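Lin2118 protein (Listeria innocua, PDB 3OOU) is of unknown function but probably acts as a sequence-specific DNA-binding transcription factor, represented here by its C-terminal AraC-type helix-turn-helix domain. Local coordinates at residues R90-H95 against N101-I106. Numbering follows the deposited sequence.
Sequences RQFKKH and NRYRKI
F92 and Y103 both hold CG opposite the backbone N, with chi1 at -165° and -170°, and these matching torsions send the two rings out from separate helices to meet between them. The pair is a worked example of the T-shaped aromatic contact: the planes stand at 82° and the centroids lie 5.6 Å apart. F92 supplies the edge and Y103 the face, yet the touch falls at the root of the tyrosine and not over the middle of its ring. CE2 of F92 comes to 3.7 Å from CB of Y103, and CZ of F92 sits 3.9 Å from CG of Y103, an atom that lies in the plane of the phenylalanine ring.

The two rings connect helix 85-96 with helix 100-107, the last two helices of this AraC-type helix-turn-helix domain, across the short link between them. Helix 50-68 backs the junction, with L66 against F92 and K63 against Y103. The next residue, R104, donates hydrogen bonds through NE to the carbonyl oxygen of L66 and through NH2 to those of T69 and D71, an attachment to the end of helix 50-68 and the loop after it.

Chemically, the contact is wholly apolar and small, burying 89 Å² in all. With no polar atom in the touch, the attraction is probably mostly dispersion, with at most a modest contribution from the F92 ring hydrogens turned toward the tyrosine pi system. The right-angle crossing lets the rings meet without stacking, so the pair adds apolar cohesion between the two helices but no directional polar bond.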
loop_
_atom_site.group_PDB
_atom_site.type_symbol
_atom_site.label_atom_id
_atom_site.label_comp_id
_atom_site.label_asym_id
_atom_site.label_seq_id
_atom_site.Cartn_x
_atom_site.Cartn_y
_atom_site.Cartn_z
ATOM N N ARG A 90 9.314 -7.648 -3.308
ATOM C CA ARG A 90 9.956 -7.409 -2.007
ATOM C C ARG A 90 8.928 -7.113 -0.921
ATOM O O ARG A 90 8.976 -7.675 0.179
ATOM C CB ARG A 90 10.943 -6.241 -2.087
ATOM C CG ARG A 90 12.263 -6.555 -2.756
ATOM C CD ARG A 90 13.289 -5.443 -2.534
ATOM N NE ARG A 90 12.897 -4.164 -3.133
ATOM C CZ ARG A 90 13.087 -3.829 -4.409
ATOM N NH1 ARG A 90 13.662 -4.675 -5.257
ATOM N NH2 ARG A 90 12.697 -2.639 -4.840
ATOM N N GLN A 91 7.983 -6.236 -1.246
ATOM C CA GLN A 91 6.994 -5.788 -0.274
ATOM C C GLN A 91 6.008 -6.872 0.145
ATOM O O GLN A 91 5.639 -6.956 1.318
ATOM C CB GLN A 91 6.268 -4.546 -0.799
ATOM C CG GLN A 91 7.151 -3.298 -0.846
ATOM C CD GLN A 91 7.732 -2.938 0.512
ATOM O OE1 GLN A 91 7.056 -3.035 1.537
ATOM N NE2 GLN A 91 8.995 -2.527 0.521
ATOM N N PHE A 92 5.591 -7.704 -0.806
ATOM C CA PHE A 92 4.695 -8.816 -0.502
ATOM C C PHE A 92 5.388 -9.794 0.450
ATOM O O PHE A 92 4.793 -10.233 1.436
ATOM C CB PHE A 92 4.242 -9.536 -1.778
ATOM C CG PHE A 92 3.067 -10.452 -1.571
ATOM C CD1 PHE A 92 1.776 -10.014 -1.836
ATOM C CD2 PHE A 92 3.246 -11.754 -1.099
ATOM C CE1 PHE A 92 0.677 -10.860 -1.641
ATOM C CE2 PHE A 92 2.152 -12.595 -0.895
ATOM C CZ PHE A 92 0.870 -12.151 -1.174
ATOM N N LYS A 93 6.650 -10.108 0.156
ATOM C CA LYS A 93 7.441 -10.996 1.010
ATOM C C LYS A 93 7.582 -10.423 2.418
ATOM O O LYS A 93 7.431 -11.145 3.407
ATOM C CB LYS A 93 8.820 -11.250 0.383
ATOM C CG LYS A 93 9.799 -12.073 1.229
ATOM C CD LYS A 93 9.330 -13.506 1.424
ATOM C CE LYS A 93 10.307 -14.281 2.297
ATOM N NZ LYS A 93 9.858 -15.677 2.529
ATOM N N LYS A 94 7.862 -9.125 2.496
ATOM C CA LYS A 94 8.034 -8.434 3.774
ATOM C C LYS A 94 6.785 -8.519 4.659
ATOM O O LYS A 94 6.883 -8.775 5.865
ATOM C CB LYS A 94 8.436 -6.976 3.535
ATOM C CG LYS A 94 8.591 -6.138 4.799
ATOM C CD LYS A 94 8.972 -4.705 4.483
ATOM C CE LYS A 94 9.229 -3.926 5.762
ATOM N NZ LYS A 94 9.348 -2.469 5.513
ATOM N N HIS A 95 5.617 -8.335 4.054
ATOM C CA HIS A 95 4.376 -8.199 4.819
ATOM C C HIS A 95 3.556 -9.479 5.012
ATOM O O HIS A 95 2.664 -9.521 5.870
ATOM C CB HIS A 95 3.529 -7.044 4.265
ATOM C CG HIS A 95 4.103 -5.693 4.564
ATOM N ND1 HIS A 95 4.032 -5.119 5.816
ATOM C CD2 HIS A 95 4.779 -4.815 3.787
ATOM C CE1 HIS A 95 4.633 -3.943 5.796
ATOM N NE2 HIS A 95 5.093 -3.732 4.575
ATOM N N ASN A 101 3.536 -16.026 -5.318
ATOM C CA ASN A 101 3.043 -17.274 -5.889
ATOM C C ASN A 101 3.102 -18.451 -4.903
ATOM O O ASN A 101 2.300 -19.375 -5.003
ATOM C CB ASN A 101 3.687 -17.579 -7.250
ATOM C CG ASN A 101 2.661 -18.010 -8.304
ATOM O OD1 ASN A 101 1.520 -17.519 -8.328
ATOM N ND2 ASN A 101 3.068 -18.922 -9.184
ATOM N N ARG A 102 4.013 -18.389 -3.932
ATOM C CA ARG A 102 4.046 -19.349 -2.822
ATOM C C ARG A 102 2.819 -19.187 -1.915
ATOM O O ARG A 102 2.207 -20.172 -1.502
ATOM C CB ARG A 102 5.330 -19.183 -2.004
ATOM C CG ARG A 102 5.567 -20.247 -0.937
ATOM C CD ARG A 102 6.340 -21.441 -1.491
ATOM N NE ARG A 102 6.283 -22.591 -0.589
ATOM C CZ ARG A 102 5.351 -23.542 -0.635
ATOM N NH1 ARG A 102 4.385 -23.497 -1.544
ATOM N NH2 ARG A 102 5.387 -24.544 0.231
ATOM N N TYR A 103 2.468 -17.939 -1.613
ATOM C CA TYR A 103 1.266 -17.634 -0.833
ATOM C C TYR A 103 0.025 -18.191 -1.524
ATOM O O TYR A 103 -0.828 -18.813 -0.886
ATOM C CB TYR A 103 1.127 -16.118 -0.654
ATOM C CG TYR A 103 0.060 -15.703 0.333
ATOM C CD1 TYR A 103 0.367 -15.538 1.680
ATOM C CD2 TYR A 103 -1.253 -15.464 -0.082
ATOM C CE1 TYR A 103 -0.599 -15.156 2.597
ATOM C CE2 TYR A 103 -2.235 -15.095 0.829
ATOM C CZ TYR A 103 -1.898 -14.936 2.167
ATOM O OH TYR A 103 -2.852 -14.557 3.077
ATOM N N ARG A 104 -0.070 -17.946 -2.829
ATOM C CA ARG A 104 -1.156 -18.458 -3.648
ATOM C C ARG A 104 -1.202 -19.985 -3.597
ATOM O O ARG A 104 -2.281 -20.566 -3.496
ATOM C CB ARG A 104 -1.010 -17.971 -5.088
ATOM C CG ARG A 104 -2.282 -18.060 -5.905
ATOM C CD ARG A 104 -2.097 -17.429 -7.263
ATOM N NE ARG A 104 -3.255 -16.622 -7.628
ATOM C CZ ARG A 104 -3.369 -15.905 -8.739
ATOM N NH1 ARG A 104 -2.389 -15.878 -9.636
ATOM N NH2 ARG A 104 -4.477 -15.214 -8.956
ATOM N N LYS A 105 -0.027 -20.618 -3.639
ATOM C CA LYS A 105 0.084 -22.083 -3.583
ATOM C C LYS A 105 -0.394 -22.665 -2.247
ATOM O O LYS A 105 -1.169 -23.627 -2.229
ATOM C CB LYS A 105 1.524 -22.528 -3.883
ATOM C CG LYS A 105 1.657 -23.965 -4.394
ATOM C CD LYS A 105 3.111 -24.300 -4.731
ATOM C CE LYS A 105 3.258 -25.696 -5.337
ATOM N NZ LYS A 105 2.989 -25.732 -6.807
ATOM N N ILE A 106 0.072 -22.088 -1.139
ATOM C CA ILE A 106 -0.284 -22.559 0.202
ATOM C C ILE A 106 -1.784 -22.409 0.488
ATOM O O ILE A 106 -2.389 -23.286 1.109
ATOM C CB ILE A 106 0.526 -21.823 1.318
ATOM C CG1 ILE A 106 2.034 -22.038 1.135
ATOM C CG2 ILE A 106 0.101 -22.298 2.707
ATOM C CD1 ILE A 106 2.905 -21.086 1.946
#